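Local coordinates for protein putative metalloprotease II (Bacteroides fragilis, PDB 4ON1) that probably acts as a zinc-dependent metalloendopeptidase encoded by the pathogenicity island of this human pathogen, at residues F169-P178 with S294-I304; D219-S230 with T323-A333. All coordinates share one frame; numbering follows the deposited sequence.

Interaction 1: F169-P178 with S294-I304. With ZN (zinc ion), chain C.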
loop_
_atom_site.group_PDB
_atom_site.type_symbol
_atom_site.label_atom_id
_atom_site.label_comp_id
_atom_site.label_asym_id
_atom_site.label_seq_id
_atom_site.Cartn_x
_atom_site.Cartn_y
_atom_site.Cartn_z
ATOM N N PHE A 169 2.174 -19.670 7.612
ATOM C CA PHE A 169 0.970 -19.288 8.360
ATOM C C PHE A 169 -0.300 -19.170 7.506
ATOM O O PHE A 169 -1.324 -18.659 7.970
ATOM C CB PHE A 169 1.207 -17.964 9.101
ATOM C CG PHE A 169 2.439 -17.967 9.970
ATOM C CD1 PHE A 169 2.443 -18.623 11.193
ATOM C CD2 PHE A 169 3.590 -17.302 9.566
ATOM C CE1 PHE A 169 3.575 -18.627 11.994
ATOM C CE2 PHE A 169 4.727 -17.299 10.362
ATOM C CZ PHE A 169 4.718 -17.961 11.577
ATOM N N LYS A 170 -0.235 -19.653 6.269
ATOM C CA LYS A 170 -1.396 -19.639 5.386
ATOM C C LYS A 170 -2.516 -20.525 5.935
ATOM O O LYS A 170 -2.307 -21.707 6.219
ATOM C CB LYS A 170 -1.008 -20.083 3.976
ATOM C CG LYS A 170 -2.191 -20.318 3.053
ATOM C CD LYS A 170 -1.775 -21.070 1.799
ATOM C CE LYS A 170 -2.976 -21.368 0.914
ATOM N NZ LYS A 170 -2.601 -22.110 -0.326
ATOM N N GLY A 171 -3.700 -19.944 6.100
ATOM C CA GLY A 171 -4.834 -20.688 6.613
ATOM C C GLY A 171 -5.046 -20.414 8.089
ATOM O O GLY A 171 -6.072 -20.781 8.659
ATOM N N LEU A 172 -4.048 -19.796 8.715
ATOM C CA LEU A 172 -4.112 -19.488 10.139
ATOM C C LEU A 172 -4.939 -18.226 10.365
ATOM O O LEU A 172 -4.889 -17.294 9.558
ATOM C CB LEU A 172 -2.707 -19.334 10.725
ATOM C CG LEU A 172 -1.865 -20.610 10.616
ATOM C CD1 LEU A 172 -0.550 -20.476 11.370
ATOM C CD2 LEU A 172 -2.651 -21.829 11.088
ATOM N N PRO A 173 -5.705 -18.187 11.466
ATOM C CA PRO A 173 -6.595 -17.038 11.651
ATOM C C PRO A 173 -5.838 -15.749 11.967
ATOM O O PRO A 173 -4.937 -15.729 12.810
ATOM C CB PRO A 173 -7.482 -17.464 12.823
ATOM C CG PRO A 173 -6.661 -18.442 13.594
ATOM C CD PRO A 173 -5.712 -19.102 12.620
ATOM N N ILE A 174 -6.225 -14.680 11.277
ATOM C CA ILE A 174 -5.618 -13.369 11.448
ATOM C C ILE A 174 -6.173 -12.784 12.747
ATOM O O ILE A 174 -7.381 -12.823 12.980
ATOM C CB ILE A 174 -5.912 -12.453 10.230
ATOM C CG1 ILE A 174 -5.317 -13.060 8.953
ATOM C CG2 ILE A 174 -5.410 -11.032 10.464
ATOM C CD1 ILE A 174 -5.569 -12.241 7.703
ATOM N N LYS A 175 -5.293 -12.259 13.594
ATOM C CA LYS A 175 -5.678 -11.878 14.954
ATOM C C LYS A 175 -5.210 -10.461 15.267
ATOM O O LYS A 175 -4.311 -10.256 16.088
ATOM C CB LYS A 175 -5.083 -12.870 15.954
ATOM C CG LYS A 175 -5.829 -12.997 17.265
ATOM C CD LYS A 175 -5.464 -14.305 17.966
ATOM C CE LYS A 175 -5.883 -15.525 17.145
ATOM N NZ LYS A 175 -4.818 -16.009 16.217
ATOM N N ASP A 176 -5.835 -9.487 14.612
ATOM C CA ASP A 176 -5.212 -8.188 14.403
ATOM C C ASP A 176 -6.038 -6.999 14.912
ATOM O O ASP A 176 -5.941 -5.896 14.366
ATOM C CB ASP A 176 -4.906 -8.013 12.909
ATOM C CG ASP A 176 -6.142 -8.168 12.027
ATOM O OD1 ASP A 176 -7.162 -8.705 12.494
ATOM O OD2 ASP A 176 -6.077 -7.768 10.853
ATOM N N TYR A 177 -6.811 -7.227 15.973
ATOM C CA TYR A 177 -7.538 -6.170 16.681
ATOM C C TYR A 177 -7.913 -6.672 18.082
ATOM O O TYR A 177 -8.011 -7.876 18.290
ATOM C CB TYR A 177 -8.799 -5.754 15.911
ATOM C CG TYR A 177 -9.747 -6.896 15.616
ATOM C CD1 TYR A 177 -10.693 -7.299 16.550
ATOM C CD2 TYR A 177 -9.698 -7.569 14.404
ATOM C CE1 TYR A 177 -11.566 -8.353 16.289
ATOM C CE2 TYR A 177 -10.566 -8.623 14.133
ATOM C CZ TYR A 177 -11.495 -9.006 15.075
ATOM O OH TYR A 177 -12.353 -10.046 14.804
ATOM N N PRO A 178 -8.136 -5.754 19.044
ATOM C CA PRO A 178 -8.454 -6.210 20.403
ATOM C C PRO A 178 -9.886 -6.701 20.502
ATOM O O PRO A 178 -10.710 -6.296 19.688
ATOM C CB PRO A 178 -8.264 -4.956 21.256
ATOM C CG PRO A 178 -8.537 -3.824 20.313
ATOM C CD PRO A 178 -8.069 -4.283 18.953
ATOM N N SER A 294 7.112 -12.737 16.554
ATOM C CA SER A 294 7.903 -13.780 15.902
ATOM C C SER A 294 7.320 -14.237 14.561
ATOM O O SER A 294 7.219 -15.436 14.299
ATOM C CB SER A 294 8.050 -14.980 16.837
ATOM O OG SER A 294 8.592 -14.570 18.079
ATOM N N GLY A 295 6.926 -13.282 13.724
ATOM C CA GLY A 295 6.435 -13.586 12.388
ATOM C C GLY A 295 4.956 -13.888 12.262
ATOM O O GLY A 295 4.438 -14.028 11.152
ATOM N N LYS A 296 4.258 -13.970 13.388
ATOM C CA LYS A 296 2.854 -14.375 13.358
ATOM C C LYS A 296 1.888 -13.197 13.132
ATOM O O LYS A 296 0.749 -13.388 12.693
ATOM C CB LYS A 296 2.510 -15.100 14.661
ATOM C CG LYS A 296 3.292 -16.402 14.864
ATOM C CD LYS A 296 2.982 -17.039 16.215
ATOM C CE LYS A 296 3.437 -18.493 16.263
ATOM N NZ LYS A 296 2.891 -19.222 17.446
ATOM N N THR A 297 2.339 -11.977 13.403
ATOM C CA THR A 297 1.461 -10.814 13.246
ATOM C C THR A 297 1.937 -9.848 12.164
ATOM O O THR A 297 3.073 -9.379 12.200
ATOM C CB THR A 297 1.323 -10.045 14.580
ATOM O OG1 THR A 297 0.676 -10.884 15.545
ATOM C CG2 THR A 297 0.487 -8.780 14.392
ATOM N N PHE A 298 1.057 -9.535 11.216
ATOM C CA PHE A 298 1.432 -8.679 10.092
ATOM C C PHE A 298 0.967 -7.245 10.292
ATOM O O PHE A 298 1.511 -6.312 9.700
ATOM C CB PHE A 298 0.844 -9.219 8.786
ATOM C CG PHE A 298 1.031 -10.696 8.604
ATOM C CD1 PHE A 298 2.231 -11.301 8.942
ATOM C CD2 PHE A 298 0.008 -11.476 8.094
ATOM C CE1 PHE A 298 2.406 -12.668 8.779
ATOM C CE2 PHE A 298 0.173 -12.840 7.926
ATOM C CZ PHE A 298 1.377 -13.435 8.271
ATOM N N GLY A 299 -0.055 -7.079 11.121
ATOM C CA GLY A 299 -0.633 -5.776 11.379
ATOM C C GLY A 299 -1.540 -5.874 12.585
ATOM O O GLY A 299 -1.930 -6.971 12.982
ATOM N N TYR A 300 -1.864 -4.735 13.183
ATOM C CA TYR A 300 -2.719 -4.718 14.362
ATOM C C TYR A 300 -3.364 -3.355 14.513
ATOM O O TYR A 300 -2.677 -2.336 14.495
ATOM C CB TYR A 300 -1.918 -5.076 15.619
ATOM C CG TYR A 300 -2.760 -5.208 16.875
ATOM C CD1 TYR A 300 -3.500 -6.353 17.129
ATOM C CD2 TYR A 300 -2.798 -4.183 17.809
ATOM C CE1 TYR A 300 -4.263 -6.467 18.279
ATOM C CE2 TYR A 300 -3.552 -4.281 18.952
ATOM C CZ TYR A 300 -4.281 -5.424 19.186
ATOM O OH TYR A 300 -5.022 -5.512 20.340
ATOM N N ALA A 301 -4.686 -3.348 14.653
ATOM C CA ALA A 301 -5.453 -2.107 14.742
ATOM C C ALA A 301 -5.937 -1.860 16.164
ATOM O O ALA A 301 -6.269 -2.805 16.886
ATOM C CB ALA A 301 -6.638 -2.152 13.778
ATOM N N SER A 302 -5.997 -0.590 16.560
ATOM C CA SER A 302 -6.383 -0.232 17.927
ATOM C C SER A 302 -7.828 -0.589 18.242
ATOM O O SER A 302 -8.187 -0.750 19.404
ATOM C CB SER A 302 -6.157 1.256 18.186
ATOM O OG SER A 302 -6.968 2.043 17.351
ATOM N N GLY A 303 -8.666 -0.658 17.212
ATOM C CA GLY A 303 -10.058 -1.020 17.393
ATOM C C GLY A 303 -10.776 -1.181 16.064
ATOM O O GLY A 303 -10.253 -0.845 15.007
ATOM N N ILE A 304 -11.992 -1.699 16.121
ATOM C CA ILE A 304 -12.818 -1.817 14.928
ATOM C C ILE A 304 -13.858 -0.708 14.892
ATOM O O ILE A 304 -14.621 -0.541 15.838
ATOM C CB ILE A 304 -13.499 -3.199 14.873
ATOM C CG1 ILE A 304 -12.435 -4.279 14.639
ATOM C CG2 ILE A 304 -14.535 -3.259 13.757
ATOM C CD1 ILE A 304 -13.017 -5.671 14.395
HETATM ZN ZN ZN C . -8.042 -8.533 10.372
#
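The Phe169 ring, poorly ordered, packs on the loop at Gly295 and Lys296. Its CE2 lies 3.4 Å from Gly295 O, and CA of Lys296 covers one face. Further along, the Tyr300 ring runs beside the backbone of 176-178. With chi1 of Tyr300 at -175°, its CG stands opposite the backbone N and the ring reaches segment 169-178. Tyr300 CE1 comes 3.5 Å from Tyr177 N, and Tyr300 OH is 3.4 Å from Pro178 CB. Pro178 also presses CD to 3.1 Å from Ala301 O. Ala301 N donates to Asp176 O at 2.9 Å. Ile304 CD1 stands over the centre of the Tyr177 ring, a CH-pi contact. The backbone is thus held where Asp176 OD1 and OD2 bind the zinc ion at 2.3 and 2.2 Å, beside His334, His338 and His344. This is consistent with the aspartate-switch latency of profragilysin. Strand 299-301 pairs antiparallel with strand 319-323, Tyr300 reaches helix 259-271, and Ala301 touches Leu339 of helix 331-340.

Interaction 2: D219-S230 with T323-A333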
loop_
_atom_site.group_PDB
_atom_site.type_symbol
_atom_site.label_atom_id
_atom_site.label_comp_id
_atom_site.label_asym_id
_atom_site.label_seq_id
_atom_site.Cartn_x
_atom_site.Cartn_y
_atom_site.Cartn_z
ATOM N N ASP A 219 7.390 0.290 -1.366
ATOM C CA ASP A 219 6.468 -0.601 -0.661
ATOM C C ASP A 219 5.358 0.185 0.038
ATOM O O ASP A 219 4.193 -0.206 0.002
ATOM C CB ASP A 219 7.207 -1.459 0.372
ATOM C CG ASP A 219 7.883 -2.669 -0.248
ATOM O OD1 ASP A 219 7.398 -3.157 -1.294
ATOM O OD2 ASP A 219 8.890 -3.143 0.321
ATOM N N ILE A 220 5.724 1.295 0.671
ATOM C CA ILE A 220 4.744 2.114 1.376
ATOM C C ILE A 220 3.662 2.603 0.422
ATOM O O ILE A 220 2.468 2.513 0.720
ATOM C CB ILE A 220 5.421 3.308 2.071
ATOM C CG1 ILE A 220 6.410 2.793 3.123
ATOM C CG2 ILE A 220 4.387 4.209 2.732
ATOM C CD1 ILE A 220 7.270 3.880 3.752
ATOM N N THR A 221 4.073 3.120 -0.732
ATOM C CA THR A 221 3.093 3.649 -1.674
ATOM C C THR A 221 2.376 2.517 -2.418
ATOM O O THR A 221 1.247 2.694 -2.860
ATOM C CB THR A 221 3.731 4.635 -2.658
ATOM O OG1 THR A 221 4.900 4.053 -3.245
ATOM C CG2 THR A 221 4.128 5.927 -1.903
ATOM N N SER A 222 3.007 1.350 -2.534
ATOM C CA SER A 222 2.284 0.177 -3.039
ATOM C C SER A 222 1.185 -0.247 -2.058
ATOM O O SER A 222 0.086 -0.605 -2.480
ATOM C CB SER A 222 3.225 -1.006 -3.292
ATOM O OG SER A 222 4.117 -0.732 -4.356
ATOM N N GLN A 223 1.474 -0.198 -0.758
ATOM C CA GLN A 223 0.447 -0.473 0.251
ATOM C C GLN A 223 -0.685 0.551 0.177
ATOM O O GLN A 223 -1.861 0.209 0.329
ATOM C CB GLN A 223 1.043 -0.464 1.657
ATOM C CG GLN A 223 2.066 -1.566 1.944
ATOM C CD GLN A 223 1.413 -2.870 2.355
ATOM O OE1 GLN A 223 0.269 -2.883 2.810
ATOM N NE2 GLN A 223 2.146 -3.971 2.229
ATOM N N ILE A 224 -0.311 1.807 -0.051
ATOM C CA ILE A 224 -1.263 2.911 -0.152
ATOM C C ILE A 224 -2.192 2.737 -1.344
ATOM O O ILE A 224 -3.386 3.037 -1.272
ATOM C CB ILE A 224 -0.536 4.263 -0.287
ATOM C CG1 ILE A 224 0.043 4.704 1.057
ATOM C CG2 ILE A 224 -1.462 5.326 -0.824
ATOM C CD1 ILE A 224 0.998 5.890 0.920
ATOM N N GLN A 225 -1.626 2.268 -2.449
ATOM C CA GLN A 225 -2.394 2.013 -3.653
ATOM C C GLN A 225 -3.525 1.022 -3.363
ATOM O O GLN A 225 -4.663 1.217 -3.791
ATOM C CB GLN A 225 -1.470 1.484 -4.747
ATOM C CG GLN A 225 -2.157 1.112 -6.031
ATOM C CD GLN A 225 -1.949 2.154 -7.097
ATOM O OE1 GLN A 225 -0.884 2.228 -7.726
ATOM N NE2 GLN A 225 -2.964 2.983 -7.301
ATOM N N ALA A 226 -3.205 -0.031 -2.619
ATOM C CA ALA A 226 -4.209 -1.014 -2.218
ATOM C C ALA A 226 -5.278 -0.404 -1.304
ATOM O O ALA A 226 -6.467 -0.691 -1.466
ATOM C CB ALA A 226 -3.546 -2.196 -1.545
ATOM N N VAL A 227 -4.867 0.449 -0.363
ATOM C CA VAL A 227 -5.842 1.146 0.469
ATOM C C VAL A 227 -6.788 1.932 -0.416
ATOM O O VAL A 227 -8.009 1.865 -0.257
ATOM C CB VAL A 227 -5.194 2.131 1.453
ATOM C CG1 VAL A 227 -6.275 2.809 2.294
ATOM C CG2 VAL A 227 -4.183 1.422 2.348
ATOM N N THR A 228 -6.203 2.649 -1.371
ATOM C CA THR A 228 -6.953 3.509 -2.279
ATOM C C THR A 228 -7.949 2.704 -3.105
ATOM O O THR A 228 -9.085 3.131 -3.318
ATOM C CB THR A 228 -5.997 4.297 -3.194
ATOM O OG1 THR A 228 -5.144 5.122 -2.381
ATOM C CG2 THR A 228 -6.769 5.177 -4.156
ATOM N N THR A 229 -7.529 1.530 -3.554
ATOM C CA THR A 229 -8.429 0.639 -4.276
ATOM C C THR A 229 -9.574 0.170 -3.378
ATOM O O THR A 229 -10.733 0.194 -3.773
ATOM C CB THR A 229 -7.673 -0.575 -4.823
ATOM O OG1 THR A 229 -6.700 -0.130 -5.775
ATOM C CG2 THR A 229 -8.640 -1.560 -5.493
ATOM N N SER A 230 -9.248 -0.210 -2.147
ATOM C CA SER A 230 -10.262 -0.729 -1.239
ATOM C C SER A 230 -11.299 0.321 -0.879
ATOM O O SER A 230 -12.441 -0.020 -0.564
ATOM C CB SER A 230 -9.612 -1.275 0.034
ATOM O OG SER A 230 -9.148 -0.228 0.878
ATOM N N THR A 323 2.983 -4.089 8.644
ATOM C CA THR A 323 4.121 -4.409 7.795
ATOM C C THR A 323 3.948 -3.709 6.446
ATOM O O THR A 323 2.830 -3.348 6.067
ATOM C CB THR A 323 4.259 -5.924 7.578
ATOM O OG1 THR A 323 5.515 -6.219 6.943
ATOM C CG2 THR A 323 3.101 -6.446 6.736
ATOM N N THR A 324 5.046 -3.482 5.735
ATOM C CA THR A 324 4.949 -2.958 4.371
ATOM C C THR A 324 5.500 -3.961 3.367
ATOM O O THR A 324 5.566 -3.673 2.172
ATOM C CB THR A 324 5.707 -1.635 4.196
ATOM O OG1 THR A 324 7.066 -1.807 4.624
ATOM C CG2 THR A 324 5.050 -0.549 5.013
ATOM N N SER A 325 5.910 -5.125 3.864
ATOM C CA SER A 325 6.537 -6.150 3.032
ATOM C C SER A 325 5.694 -6.515 1.809
ATOM O O SER A 325 4.474 -6.664 1.902
ATOM C CB SER A 325 6.808 -7.412 3.864
ATOM O OG SER A 325 7.196 -8.482 3.024
ATOM N N SER A 326 6.367 -6.653 0.668
ATOM C CA SER A 326 5.756 -7.097 -0.587
ATOM C C SER A 326 5.040 -8.439 -0.463
ATOM O O SER A 326 4.118 -8.728 -1.220
ATOM C CB SER A 326 6.830 -7.210 -1.679
ATOM O OG SER A 326 7.543 -5.995 -1.831
ATOM N N SER A 327 5.492 -9.262 0.480
ATOM C CA SER A 327 4.870 -10.551 0.767
ATOM C C SER A 327 3.497 -10.381 1.387
ATOM O O SER A 327 2.708 -11.320 1.413
ATOM C CB SER A 327 5.753 -11.383 1.694
ATOM O OG SER A 327 7.034 -11.567 1.124
ATOM N N HIS A 328 3.235 -9.194 1.927
ATOM C CA HIS A 328 1.943 -8.901 2.547
ATOM C C HIS A 328 1.361 -7.603 2.008
ATOM O O HIS A 328 1.206 -6.624 2.749
ATOM C CB HIS A 328 2.098 -8.824 4.065
ATOM C CG HIS A 328 2.656 -10.072 4.667
ATOM N ND1 HIS A 328 1.878 -11.177 4.944
ATOM C CD2 HIS A 328 3.919 -10.402 5.032
ATOM C CE1 HIS A 328 2.633 -12.127 5.460
ATOM N NE2 HIS A 328 3.876 -11.683 5.526
ATOM N N PRO A 329 1.025 -7.594 0.710
ATOM C CA PRO A 329 0.754 -6.346 -0.015
ATOM C C PRO A 329 -0.514 -5.595 0.396
ATOM O O PRO A 329 -0.629 -4.426 0.042
ATOM C CB PRO A 329 0.645 -6.813 -1.470
ATOM C CG PRO A 329 0.142 -8.237 -1.366
ATOM C CD PRO A 329 0.837 -8.790 -0.138
ATOM N N TYR A 330 -1.447 -6.223 1.105
ATOM C CA TYR A 330 -2.719 -5.558 1.380
ATOM C C TYR A 330 -2.947 -5.351 2.875
ATOM O O TYR A 330 -4.067 -5.060 3.308
ATOM C CB TYR A 330 -3.875 -6.365 0.779
ATOM C CG TYR A 330 -3.679 -6.681 -0.684
ATOM C CD1 TYR A 330 -3.139 -5.736 -1.549
ATOM C CD2 TYR A 330 -3.996 -7.933 -1.191
ATOM C CE1 TYR A 330 -2.942 -6.021 -2.887
ATOM C CE2 TYR A 330 -3.804 -8.233 -2.528
ATOM C CZ TYR A 330 -3.280 -7.269 -3.369
ATOM O OH TYR A 330 -3.088 -7.553 -4.696
ATOM N N THR A 331 -1.884 -5.515 3.660
ATOM C CA THR A 331 -2.008 -5.511 5.115
ATOM C C THR A 331 -2.404 -4.142 5.639
ATOM O O THR A 331 -3.215 -4.032 6.563
ATOM C CB THR A 331 -0.702 -5.956 5.788
ATOM O OG1 THR A 331 -0.431 -7.303 5.411
ATOM C CG2 THR A 331 -0.814 -5.881 7.309
ATOM N N LEU A 332 -1.848 -3.093 5.043
ATOM C CA LEU A 332 -2.227 -1.747 5.440
ATOM C C LEU A 332 -3.716 -1.517 5.161
ATOM O O LEU A 332 -4.454 -1.017 6.015
ATOM C CB LEU A 332 -1.373 -0.701 4.710
ATOM C CG LEU A 332 -1.718 0.747 5.068
ATOM C CD1 LEU A 332 -1.536 0.998 6.571
ATOM C CD2 LEU A 332 -0.898 1.745 4.244
ATOM N N ALA A 333 -4.164 -1.907 3.972
ATOM C CA ALA A 333 -5.564 -1.728 3.607
ATOM C C ALA A 333 -6.481 -2.524 4.531
ATOM O O ALA A 333 -7.574 -2.069 4.881
ATOM C CB ALA A 333 -5.791 -2.134 2.152
HETATM O O HOH W 1 9.064 -2.630 2.966
HETATM O O HOH W 2 4.269 -3.403 -0.163
HETATM O O HOH W 3 9.175 -5.752 0.433
HETATM O O HOH W 4 -2.317 -2.137 1.809
HETATM O O HOH W 5 -9.874 -0.706 3.646
#
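Gln223 of helix 217-230 meets the loop that leads into the zinc-binding helix 331-340, and its amide joins the two. CG stays beside the backbone N (chi1 -65°), and the chain then bends at chi2 (-84°), so the amide turns into the loop. NE2 donates to His328 O at 2.9 Å in a nearly straight bond, with the acceptor in the amide plane. A weak second bond runs from NE2 to Thr324 O. OE1 accepts from Leu332 N at 3.1 Å. It thereby takes up a backbone N-H in the first turn of the helix, just after the N-cap residue Tyr330. The N-H of Ala333 goes to water 4, which also lies 2.9 Å from Gln223 OE1.

Asp219 holds the start of the loop. Ser326 OG donates to Asp219 OD1 at 2.9 Å, on the syn side of the carboxylate but tilted out of its plane. OD2 accepts from two waters: water 1 bridges to Thr324 OG1 and water 3 to Ser326 N. The hydroxyls of Thr324 and Ser326 also bond to Ser215 and Tyr122, respectively.

Beyond Gln223 the contact is mostly apolar. Val227 CG2 lies 3.7 Å from Leu332 CG and equally near Ala333 CA. The small side chain of Ala333 lets the backbones come close, with its CB against Val227 N and CA. Ala226 CB touches Tyr330 CD1 at 3.6 Å. At the end of the contact, water 5 donates to Ser230 OG and Ala333 O.

Packed between strand 240-248 and the active-site helix, helix 217-230 is consistent with the backing helix of metzincins. Helix 331-340 carries His334 and His338 of the metzincin zinc signature HExxHxxGxxH, and His344 follows the helix.

Overall arrangement
The two contacts touch each other, with centres about 15 Å apart. Interaction 1 includes a zinc ligand, Asp176. Interaction 2 lies at the start of helix 331-340, which supplies two more, His334 and His338. The side chain of Thr331 is about 8 Å from the zinc ion, and that of Ala333 is about 5 Å from that of His334. Phe298 joins the contacts directly. Its O probably accepts a hydrogen bond from Thr323 N at 2.9 Å, its CZ packs 3.3 Å from His328 CE1, and its O also lies 3.4 Å from Thr331 CG2. The segments alternate along the chain, so 219-230 falls between the two halves of interaction 1.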